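Local coordinates for protein nitrite oxidoreductase subunit A (PDB 7B04) that is a large molybdopterin-family oxidoreductase subunit, related to NarG-type subunits, that holds an iron/sulfur cluster, a molybdenum atom and two MD1 molecules, at residues R164-W174 and I688-P696. Sequence-based numbering, arbitrary orientation.
Sequences RGNDELLRASW and IEYADFAFP
R164 reaches D692 at one end of this contact and W174 meets F695 and P696 at the other, across one edge of a mixed beta-sheet in a molybdopterin oxidoreductase fold. Strand 135-137 lies between strands 169-171 and 693-696 and pairs antiparallel with each, so the two segments meet through side chains and loops rather than a shared backbone ladder.

Both ends and L169 pack closely; the loose span is L170-R171. The R164 side chain runs extended from CG to NE, crosses the D692 side chain at about a right angle, and closes a salt bridge from NE to D692 OD1 at 3.0 Å. The bond is bent, 144° at the hydrogen, and meets OD1 on its syn side but 26° out of the carboxylate plane, with the two flat groups turned 54° apart. NH1 and NH2 hydrogen-bond to the carbonyls of N671 and I674, which fixes the guanidinium's rotation, while D692 OD1 also takes R137 NE; two arginines probably keep this buried carboxylate ionised. Next along the chain from R164, G165 CA packs 3.5 Å from Y690 CE1, on the type I turn 688-691 that A691 N closes onto I688 O.

L169 drops CD1 onto I688 CG2 at 3.6 Å, with the I688 side chain about 7 Å from a bound MD1. Past L169 the segments part: the L170 and R171 side chains make no contact with 688-696, and R171, exposed to solvent, pairs with E730. Contact resumes where W174 CZ3 lies 3.6 Å from F695 CD1, and the indole presents its edge, in plane, to P696 O, 3.5 Å from W174 CH2.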
loop_
_atom_site.group_PDB
_atom_site.type_symbol
_atom_site.label_atom_id
_atom_site.label_comp_id
_atom_site.label_asym_id
_atom_site.label_seq_id
_atom_site.Cartn_x
_atom_site.Cartn_y
_atom_site.Cartn_z
ATOM N N ARG B 164 31.753 6.553 -3.395
ATOM C CA ARG B 164 30.885 7.713 -3.236
ATOM C C ARG B 164 29.982 7.617 -2.015
ATOM O O ARG B 164 29.285 8.590 -1.704
ATOM C CB ARG B 164 30.004 7.902 -4.476
ATOM C CG ARG B 164 30.679 8.544 -5.675
ATOM C CD ARG B 164 29.629 8.927 -6.711
ATOM N NE ARG B 164 30.187 9.629 -7.862
ATOM C CZ ARG B 164 30.474 9.046 -9.023
ATOM N NH1 ARG B 164 30.256 7.749 -9.188
ATOM N NH2 ARG B 164 30.978 9.762 -10.021
ATOM N N GLY B 165 29.980 6.485 -1.316
ATOM C CA GLY B 165 29.073 6.299 -0.201
ATOM C C GLY B 165 29.693 6.635 1.137
ATOM O O GLY B 165 29.004 6.644 2.162
ATOM N N ASN B 166 30.996 6.910 1.140
ATOM C CA ASN B 166 31.699 7.362 2.332
ATOM C C ASN B 166 32.180 8.801 2.202
ATOM O O ASN B 166 32.963 9.264 3.038
ATOM C CB ASN B 166 32.872 6.431 2.643
ATOM C CG ASN B 166 32.418 5.043 3.045
ATOM O OD1 ASN B 166 32.671 4.066 2.341
ATOM N ND2 ASN B 166 31.734 4.950 4.180
ATOM N N ASP B 167 31.728 9.517 1.176
ATOM C CA ASP B 167 32.013 10.933 1.034
ATOM C C ASP B 167 30.885 11.725 1.692
ATOM O O ASP B 167 29.973 11.159 2.296
ATOM C CB ASP B 167 32.183 11.290 -0.443
ATOM C CG ASP B 167 32.919 12.599 -0.651
ATOM O OD1 ASP B 167 33.270 13.256 0.350
ATOM O OD2 ASP B 167 33.151 12.966 -1.821
ATOM N N GLU B 168 30.934 13.047 1.577
ATOM C CA GLU B 168 29.979 13.910 2.255
ATOM C C GLU B 168 29.218 14.757 1.245
ATOM O O GLU B 168 29.800 15.272 0.286
ATOM C CB GLU B 168 30.681 14.816 3.271
ATOM C CG GLU B 168 29.730 15.623 4.136
ATOM C CD GLU B 168 30.451 16.461 5.169
ATOM O OE1 GLU B 168 31.700 16.438 5.186
ATOM O OE2 GLU B 168 29.770 17.144 5.964
ATOM N N LEU B 169 27.914 14.895 1.470
ATOM C CA LEU B 169 27.070 15.765 0.663
ATOM C C LEU B 169 26.957 17.114 1.362
ATOM O O LEU B 169 26.414 17.204 2.468
ATOM C CB LEU B 169 25.692 15.140 0.454
ATOM C CG LEU B 169 25.681 13.870 -0.399
ATOM C CD1 LEU B 169 24.315 13.212 -0.364
ATOM C CD2 LEU B 169 26.096 14.180 -1.830
ATOM N N LEU B 170 27.468 18.155 0.716
ATOM C CA LEU B 170 27.540 19.493 1.282
ATOM C C LEU B 170 26.405 20.365 0.761
ATOM O O LEU B 170 25.850 20.132 -0.316
ATOM C CB LEU B 170 28.890 20.138 0.956
ATOM C CG LEU B 170 30.112 19.357 1.441
ATOM C CD1 LEU B 170 31.396 20.001 0.940
ATOM C CD2 LEU B 170 30.113 19.253 2.960
ATOM N N ARG B 171 26.063 21.385 1.544
ATOM C CA ARG B 171 25.031 22.320 1.124
ATOM C C ARG B 171 25.563 23.243 0.036
ATOM O O ARG B 171 26.717 23.676 0.073
ATOM C CB ARG B 171 24.549 23.156 2.314
ATOM C CG ARG B 171 23.473 24.174 1.955
ATOM C CD ARG B 171 23.204 25.165 3.076
ATOM N NE ARG B 171 22.154 26.111 2.705
ATOM C CZ ARG B 171 20.896 26.033 3.126
ATOM N NH1 ARG B 171 20.532 25.055 3.943
ATOM N NH2 ARG B 171 20.003 26.933 2.736
ATOM N N ALA B 172 24.712 23.541 -0.939
ATOM C CA ALA B 172 25.038 24.490 -1.986
ATOM C C ALA B 172 23.879 25.454 -2.168
ATOM O O ALA B 172 22.711 25.087 -1.999
ATOM C CB ALA B 172 25.346 23.782 -3.313
ATOM N N SER B 173 24.212 26.690 -2.524
ATOM C CA SER B 173 23.193 27.605 -3.001
ATOM C C SER B 173 22.830 27.244 -4.434
ATOM O O SER B 173 23.603 26.604 -5.150
ATOM C CB SER B 173 23.671 29.056 -2.911
ATOM O OG SER B 173 24.600 29.351 -3.937
ATOM N N TRP B 174 21.625 27.645 -4.847
ATOM C CA TRP B 174 21.135 27.261 -6.173
ATOM C C TRP B 174 22.069 27.751 -7.265
ATOM O O TRP B 174 22.345 27.028 -8.229
ATOM C CB TRP B 174 19.734 27.824 -6.401
ATOM C CG TRP B 174 18.674 27.011 -5.758
ATOM C CD1 TRP B 174 18.013 27.300 -4.599
ATOM C CD2 TRP B 174 18.141 25.765 -6.227
ATOM N NE1 TRP B 174 17.103 26.308 -4.313
ATOM C CE2 TRP B 174 17.160 25.356 -5.298
ATOM C CE3 TRP B 174 18.396 24.957 -7.338
ATOM C CZ2 TRP B 174 16.438 24.175 -5.448
ATOM C CZ3 TRP B 174 17.678 23.788 -7.483
ATOM C CH2 TRP B 174 16.711 23.408 -6.546
ATOM N N ILE B 688 20.597 9.711 -4.198
ATOM C CA ILE B 688 21.336 10.935 -3.909
ATOM C C ILE B 688 22.598 10.601 -3.123
ATOM O O ILE B 688 23.660 11.209 -3.321
ATOM C CB ILE B 688 20.456 11.942 -3.134
ATOM C CG1 ILE B 688 19.651 12.863 -4.054
ATOM C CG2 ILE B 688 21.296 12.794 -2.187
ATOM C CD1 ILE B 688 18.659 12.154 -4.921
ATOM N N GLU B 689 22.511 9.589 -2.256
ATOM C CA GLU B 689 23.650 9.197 -1.434
ATOM C C GLU B 689 24.816 8.709 -2.279
ATOM O O GLU B 689 25.972 8.791 -1.848
ATOM C CB GLU B 689 23.225 8.115 -0.441
ATOM C CG GLU B 689 22.684 8.641 0.875
ATOM C CD GLU B 689 23.709 8.578 1.990
ATOM O OE1 GLU B 689 24.686 9.356 1.953
ATOM O OE2 GLU B 689 23.539 7.740 2.901
ATOM N N TYR B 690 24.538 8.198 -3.476
ATOM C CA TYR B 690 25.572 7.768 -4.406
ATOM C C TYR B 690 25.595 8.635 -5.663
ATOM O O TYR B 690 25.958 8.164 -6.744
ATOM C CB TYR B 690 25.382 6.297 -4.772
ATOM C CG TYR B 690 25.805 5.326 -3.688
ATOM C CD1 TYR B 690 27.142 4.992 -3.510
ATOM C CD2 TYR B 690 24.867 4.738 -2.848
ATOM C CE1 TYR B 690 27.533 4.104 -2.524
ATOM C CE2 TYR B 690 25.249 3.849 -1.859
ATOM C CZ TYR B 690 26.583 3.536 -1.701
ATOM O OH TYR B 690 26.967 2.653 -0.719
ATOM N N ALA B 691 25.214 9.901 -5.533
ATOM C CA ALA B 691 25.202 10.860 -6.630
ATOM C C ALA B 691 26.175 11.999 -6.339
ATOM O O ALA B 691 26.780 12.074 -5.266
ATOM C CB ALA B 691 23.792 11.407 -6.866
ATOM N N ASP B 692 26.317 12.894 -7.316
ATOM C CA ASP B 692 27.186 14.055 -7.185
ATOM C C ASP B 692 26.422 15.349 -6.951
ATOM O O ASP B 692 26.967 16.276 -6.343
ATOM C CB ASP B 692 28.051 14.222 -8.439
ATOM C CG ASP B 692 29.016 13.071 -8.644
ATOM O OD1 ASP B 692 29.476 12.487 -7.641
ATOM O OD2 ASP B 692 29.315 12.752 -9.813
ATOM N N PHE B 693 25.176 15.430 -7.411
ATOM C CA PHE B 693 24.331 16.594 -7.195
ATOM C C PHE B 693 22.956 16.155 -6.715
ATOM O O PHE B 693 22.503 15.044 -7.002
ATOM C CB PHE B 693 24.174 17.426 -8.472
ATOM C CG PHE B 693 25.376 18.250 -8.815
ATOM C CD1 PHE B 693 25.538 19.518 -8.285
ATOM C CD2 PHE B 693 26.343 17.761 -9.678
ATOM C CE1 PHE B 693 26.641 20.282 -8.606
ATOM C CE2 PHE B 693 27.448 18.520 -10.002
ATOM C CZ PHE B 693 27.598 19.782 -9.465
ATOM N N ALA B 694 22.295 17.050 -5.986
ATOM C CA ALA B 694 20.929 16.837 -5.532
ATOM C C ALA B 694 20.191 18.162 -5.603
ATOM O O ALA B 694 20.692 19.179 -5.115
ATOM C CB ALA B 694 20.890 16.278 -4.106
ATOM N N PHE B 695 19.012 18.149 -6.210
ATOM C CA PHE B 695 18.215 19.363 -6.379
ATOM C C PHE B 695 16.854 19.174 -5.732
ATOM O O PHE B 695 16.048 18.357 -6.216
ATOM C CB PHE B 695 18.065 19.710 -7.859
ATOM C CG PHE B 695 19.367 20.000 -8.542
ATOM C CD1 PHE B 695 19.982 21.231 -8.392
ATOM C CD2 PHE B 695 19.984 19.039 -9.323
ATOM C CE1 PHE B 695 21.185 21.501 -9.015
ATOM C CE2 PHE B 695 21.184 19.301 -9.946
ATOM C CZ PHE B 695 21.787 20.534 -9.794
ATOM N N PRO B 696 16.552 19.887 -4.646
ATOM C CA PRO B 696 15.251 19.729 -3.984
ATOM C C PRO B 696 14.146 20.350 -4.824
ATOM O O PRO B 696 14.171 21.545 -5.126
ATOM C CB PRO B 696 15.438 20.463 -2.652
ATOM C CG PRO B 696 16.502 21.463 -2.930
ATOM C CD PRO B 696 17.423 20.842 -3.940
#